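PDB 5TU0: Lmo2125 protein from Listeria monocytogenes serovar 1/2a, which binds maltose and, as the solute-binding protein of a sugar transport system, probably delivers it to a membrane transporter. Local coordinates for residues V177-L190 with P341-T353. The protein carries 2 engineered substitutions. Residues are numbered along the deposited sequence; the frame is centred on the assembly and turned at random.
Sequences VFGDEGTNPKDIGL and PMPNIPEMSEVWT
F178 lays the rim of its ring against the bend of 341-353, a worked example of an aromatic ring around which two loops and a helix pack. P343 reaches that rim with CB, 3.7 Å from F178 CD2, and the same P343 CB lies 3.4 Å from G182 O. The backbone O of E347 and N of M348 lie near the ring plane. With CG set anti to the carbonyl carbon (chi1 -60°), the ring lies between V177 CG1 over the centre of one face and P185 CA near the rim of the other. V351 CG2 approaches F178 CZ obliquely at 3.6 Å.

I345 extends CD1 to 3.8 Å from F178 CD2, where it also meets T183 O and P185 CD. Beyond it, the chain of E347, bent at chi2 (82°), crosses the P185 ring at a slant, CG 3.6 Å from P185 CB. Polar matching is left to water: one molecule donates to G182 O and accepts from N344 N.

The side chain of M348 is about 9 Å from a bound glucose unit. The arrangement is apolar packing of the 177-190 loop, closed by backbone bonds between 177-179 and 187-189, against the loop leading into helix 348-363, within the periplasmic-binding-protein fold of solute-binding protein family 1.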
loop_
_atom_site.group_PDB
_atom_site.type_symbol
_atom_site.label_atom_id
_atom_site.label_comp_id
_atom_site.label_asym_id
_atom_site.label_seq_id
_atom_site.Cartn_x
_atom_site.Cartn_y
_atom_site.Cartn_z
ATOM N N VAL A 177 -10.772 10.161 3.001
ATOM C CA VAL A 177 -10.439 10.975 1.838
ATOM C C VAL A 177 -11.725 11.428 1.120
ATOM O O VAL A 177 -12.037 12.619 1.117
ATOM C CB VAL A 177 -9.527 10.221 0.855
ATOM C CG1 VAL A 177 -9.247 11.103 -0.357
ATOM C CG2 VAL A 177 -8.235 9.792 1.548
ATOM N N PHE A 178 -12.434 10.475 0.505
ATOM C CA PHE A 178 -13.702 10.735 -0.184
ATOM C C PHE A 178 -14.846 9.898 0.413
ATOM O O PHE A 178 -14.672 8.730 0.735
ATOM C CB PHE A 178 -13.608 10.427 -1.689
ATOM C CG PHE A 178 -12.584 11.236 -2.437
ATOM C CD1 PHE A 178 -12.516 12.622 -2.302
ATOM C CD2 PHE A 178 -11.732 10.619 -3.348
ATOM C CE1 PHE A 178 -11.599 13.363 -3.032
ATOM C CE2 PHE A 178 -10.803 11.361 -4.065
ATOM C CZ PHE A 178 -10.736 12.725 -3.908
ATOM N N GLY A 179 -16.020 10.506 0.549
ATOM C CA GLY A 179 -17.210 9.815 1.073
ATOM C C GLY A 179 -17.734 8.729 0.120
ATOM O O GLY A 179 -17.173 8.519 -0.958
ATOM N N ASP A 180 -18.806 8.055 0.529
ATOM C CA ASP A 180 -19.383 6.928 -0.210
ATOM C C ASP A 180 -18.288 5.895 -0.535
ATOM O O ASP A 180 -18.089 5.517 -1.693
ATOM C CB ASP A 180 -20.117 7.390 -1.482
ATOM C CG ASP A 180 -21.289 8.329 -1.187
ATOM O OD1 ASP A 180 -21.684 8.463 -0.003
ATOM O OD2 ASP A 180 -21.822 8.934 -2.145
ATOM N N GLU A 181 -17.575 5.473 0.507
ATOM C CA GLU A 181 -16.485 4.489 0.397
ATOM C C GLU A 181 -15.429 4.829 -0.674
ATOM O O GLU A 181 -14.974 3.958 -1.426
ATOM C CB GLU A 181 -17.035 3.063 0.199
ATOM C CG GLU A 181 -17.841 2.548 1.388
ATOM C CD GLU A 181 -18.378 1.127 1.203
ATOM O OE1 GLU A 181 -17.996 0.425 0.228
ATOM O OE2 GLU A 181 -19.188 0.701 2.056
ATOM N N GLY A 182 -15.044 6.104 -0.717
ATOM C CA GLY A 182 -13.983 6.570 -1.609
ATOM C C GLY A 182 -14.366 6.872 -3.042
ATOM O O GLY A 182 -13.483 7.006 -3.885
ATOM N N THR A 183 -15.665 7.040 -3.316
ATOM C CA THR A 183 -16.141 7.275 -4.674
ATOM C C THR A 183 -16.766 8.647 -4.926
ATOM O O THR A 183 -17.071 8.961 -6.077
ATOM C CB THR A 183 -17.190 6.212 -5.051
ATOM O OG1 THR A 183 -18.342 6.350 -4.211
ATOM C CG2 THR A 183 -16.607 4.808 -4.882
ATOM N N ASN A 184 -16.980 9.452 -3.884
ATOM C CA ASN A 184 -17.596 10.761 -4.052
ATOM C C ASN A 184 -16.570 11.882 -3.815
ATOM O O ASN A 184 -16.329 12.275 -2.668
ATOM C CB ASN A 184 -18.788 10.925 -3.117
ATOM C CG ASN A 184 -19.480 12.265 -3.289
ATOM O OD1 ASN A 184 -19.143 13.061 -4.179
ATOM N ND2 ASN A 184 -20.460 12.524 -2.443
ATOM N N PRO A 185 -16.016 12.442 -4.907
ATOM C CA PRO A 185 -14.983 13.466 -4.751
ATOM C C PRO A 185 -15.499 14.813 -4.244
ATOM O O PRO A 185 -14.685 15.698 -3.986
ATOM C CB PRO A 185 -14.411 13.591 -6.160
ATOM C CG PRO A 185 -15.537 13.247 -7.049
ATOM C CD PRO A 185 -16.349 12.212 -6.323
ATOM N N LYS A 186 -16.819 14.967 -4.105
ATOM C CA LYS A 186 -17.393 16.219 -3.584
ATOM C C LYS A 186 -17.603 16.143 -2.071
ATOM O O LYS A 186 -18.099 17.096 -1.469
ATOM C CB LYS A 186 -18.715 16.571 -4.279
ATOM C CG LYS A 186 -18.730 16.419 -5.796
ATOM C CD LYS A 186 -17.604 17.123 -6.541
ATOM C CE LYS A 186 -17.743 18.641 -6.524
ATOM N NZ LYS A 186 -16.761 19.277 -7.459
ATOM N N ASP A 187 -17.254 15.002 -1.471
ATOM C CA ASP A 187 -17.355 14.806 -0.033
ATOM C C ASP A 187 -15.961 14.445 0.500
ATOM O O ASP A 187 -15.588 13.267 0.530
ATOM C CB ASP A 187 -18.384 13.704 0.293
ATOM C CG ASP A 187 -18.457 13.372 1.800
ATOM O OD1 ASP A 187 -17.786 14.045 2.623
ATOM O OD2 ASP A 187 -19.184 12.420 2.159
ATOM N N ILE A 188 -15.209 15.465 0.906
ATOM C CA ILE A 188 -13.845 15.286 1.438
ATOM C C ILE A 188 -13.865 15.274 2.966
ATOM O O ILE A 188 -14.398 16.206 3.597
ATOM C CB ILE A 188 -12.894 16.358 0.893
ATOM C CG1 ILE A 188 -12.798 16.211 -0.621
ATOM C CG2 ILE A 188 -11.507 16.250 1.535
ATOM C CD1 ILE A 188 -12.139 17.375 -1.315
ATOM N N GLY A 189 -13.307 14.211 3.540
ATOM C CA GLY A 189 -13.305 14.009 4.983
ATOM C C GLY A 189 -12.021 14.358 5.724
ATOM O O GLY A 189 -11.908 14.077 6.905
ATOM N N LEU A 190 -11.074 14.998 5.044
ATOM C CA LEU A 190 -9.759 15.339 5.640
ATOM C C LEU A 190 -9.756 16.537 6.579
ATOM O O LEU A 190 -8.731 16.822 7.211
ATOM C CB LEU A 190 -8.707 15.517 4.548
ATOM C CG LEU A 190 -8.474 14.269 3.693
ATOM C CD1 LEU A 190 -7.491 14.576 2.564
ATOM C CD2 LEU A 190 -8.019 13.070 4.504
ATOM N N PRO A 341 -9.154 0.513 1.048
ATOM C CA PRO A 341 -8.580 0.838 -0.250
ATOM C C PRO A 341 -8.433 2.343 -0.463
ATOM O O PRO A 341 -9.298 3.116 -0.038
ATOM C CB PRO A 341 -9.622 0.292 -1.252
ATOM C CG PRO A 341 -10.394 -0.712 -0.512
ATOM C CD PRO A 341 -10.371 -0.321 0.926
ATOM N N MET A 342 -7.341 2.738 -1.088
ATOM C CA MET A 342 -7.129 4.106 -1.469
ATOM C C MET A 342 -8.134 4.352 -2.597
ATOM O O MET A 342 -8.314 3.476 -3.438
ATOM C CB MET A 342 -5.716 4.278 -2.018
ATOM C CG MET A 342 -5.377 5.684 -2.491
ATOM S SD MET A 342 -3.777 5.823 -3.314
ATOM C CE MET A 342 -2.671 5.251 -2.021
ATOM N N PRO A 343 -8.789 5.532 -2.627
ATOM C CA PRO A 343 -9.696 5.794 -3.762
ATOM C C PRO A 343 -8.964 5.637 -5.087
ATOM O O PRO A 343 -7.799 6.061 -5.198
ATOM C CB PRO A 343 -10.113 7.259 -3.545
ATOM C CG PRO A 343 -9.971 7.476 -2.069
ATOM C CD PRO A 343 -8.789 6.650 -1.661
ATOM N N ASN A 344 -9.619 5.010 -6.071
ATOM C CA ASN A 344 -9.014 4.788 -7.391
ATOM C C ASN A 344 -9.627 5.677 -8.477
ATOM O O ASN A 344 -9.316 5.531 -9.657
ATOM C CB ASN A 344 -9.070 3.298 -7.762
ATOM C CG ASN A 344 -10.485 2.777 -7.925
ATOM O OD1 ASN A 344 -11.469 3.526 -7.854
ATOM N ND2 ASN A 344 -10.596 1.482 -8.117
ATOM N N ILE A 345 -10.483 6.613 -8.067
ATOM C CA ILE A 345 -11.080 7.561 -8.986
ATOM C C ILE A 345 -10.038 8.632 -9.346
ATOM O O ILE A 345 -9.109 8.899 -8.555
ATOM C CB ILE A 345 -12.385 8.180 -8.423
ATOM C CG1 ILE A 345 -12.140 8.988 -7.147
ATOM C CG2 ILE A 345 -13.418 7.078 -8.180
ATOM C CD1 ILE A 345 -13.362 9.762 -6.685
ATOM N N PRO A 346 -10.185 9.259 -10.522
ATOM C CA PRO A 346 -9.209 10.254 -10.997
ATOM C C PRO A 346 -8.895 11.389 -10.039
ATOM O O PRO A 346 -7.729 11.811 -9.936
ATOM C CB PRO A 346 -9.882 10.818 -12.259
ATOM C CG PRO A 346 -10.734 9.712 -12.738
ATOM C CD PRO A 346 -11.298 9.115 -11.485
ATOM N N GLU A 347 -9.918 11.866 -9.334
ATOM C CA GLU A 347 -9.771 13.011 -8.439
ATOM C C GLU A 347 -8.762 12.788 -7.290
ATOM O O GLU A 347 -8.392 13.736 -6.609
ATOM C CB GLU A 347 -11.126 13.448 -7.873
ATOM C CG GLU A 347 -12.125 14.018 -8.893
ATOM C CD GLU A 347 -12.933 13.006 -9.694
ATOM O OE1 GLU A 347 -12.678 11.772 -9.632
ATOM O OE2 GLU A 347 -13.857 13.484 -10.409
ATOM N N MET A 348 -8.355 11.541 -7.067
ATOM C CA MET A 348 -7.372 11.223 -6.017
ATOM C C MET A 348 -6.047 11.941 -6.310
ATOM O O MET A 348 -5.295 12.282 -5.399
ATOM C CB MET A 348 -7.147 9.704 -5.921
ATOM C CG MET A 348 -6.237 9.279 -4.777
ATOM S SD MET A 348 -6.923 9.677 -3.157
ATOM C CE MET A 348 -5.422 9.615 -2.144
ATOM N N SER A 349 -5.780 12.195 -7.586
ATOM C CA SER A 349 -4.561 12.901 -7.958
ATOM C C SER A 349 -4.453 14.277 -7.295
ATOM O O SER A 349 -3.356 14.729 -7.056
ATOM C CB SER A 349 -4.449 13.051 -9.484
ATOM O OG SER A 349 -5.453 13.912 -9.973
ATOM N N GLU A 350 -5.583 14.917 -6.962
ATOM C CA GLU A 350 -5.578 16.257 -6.369
ATOM C C GLU A 350 -5.378 16.220 -4.855
ATOM O O GLU A 350 -5.019 17.210 -4.252
ATOM C CB GLU A 350 -6.872 16.992 -6.731
ATOM C CG GLU A 350 -7.134 16.986 -8.239
ATOM C CD GLU A 350 -5.943 17.485 -9.034
ATOM O OE1 GLU A 350 -5.373 18.544 -8.672
ATOM O OE2 GLU A 350 -5.564 16.804 -10.005
ATOM N N VAL A 351 -5.584 15.065 -4.247
ATOM C CA VAL A 351 -5.413 14.941 -2.805
ATOM C C VAL A 351 -3.956 15.112 -2.343
ATOM O O VAL A 351 -3.707 15.758 -1.330
ATOM C CB VAL A 351 -5.993 13.601 -2.314
ATOM C CG1 VAL A 351 -5.716 13.370 -0.826
ATOM C CG2 VAL A 351 -7.493 13.570 -2.576
ATOM N N TRP A 352 -3.010 14.566 -3.106
ATOM C CA TRP A 352 -1.573 14.554 -2.705
ATOM C C TRP A 352 -0.916 15.891 -2.365
ATOM O O TRP A 352 -0.399 16.049 -1.257
ATOM C CB TRP A 352 -0.745 13.772 -3.735
ATOM C CG TRP A 352 -1.249 12.375 -3.874
ATOM C CD1 TRP A 352 -1.905 11.845 -4.946
ATOM C CD2 TRP A 352 -1.199 11.342 -2.878
ATOM N NE1 TRP A 352 -2.242 10.539 -4.688
ATOM C CE2 TRP A 352 -1.826 10.206 -3.427
ATOM C CE3 TRP A 352 -0.663 11.263 -1.577
ATOM C CZ2 TRP A 352 -1.938 9.006 -2.730
ATOM C CZ3 TRP A 352 -0.776 10.067 -0.877
ATOM C CH2 TRP A 352 -1.410 8.952 -1.458
ATOM N N THR A 353 -0.956 16.864 -3.269
ATOM C CA THR A 353 -0.347 18.167 -2.987
ATOM C C THR A 353 -1.053 18.895 -1.848
ATOM O O THR A 353 -0.395 19.493 -0.980
ATOM C CB THR A 353 -0.278 19.053 -4.248
ATOM O OG1 THR A 353 -1.574 19.146 -4.850
ATOM C CG2 THR A 353 0.673 18.435 -5.250
HETATM O O HOH W 1 -11.801 3.440 -0.824
HETATM O O HOH W 2 -12.558 4.734 -5.051
#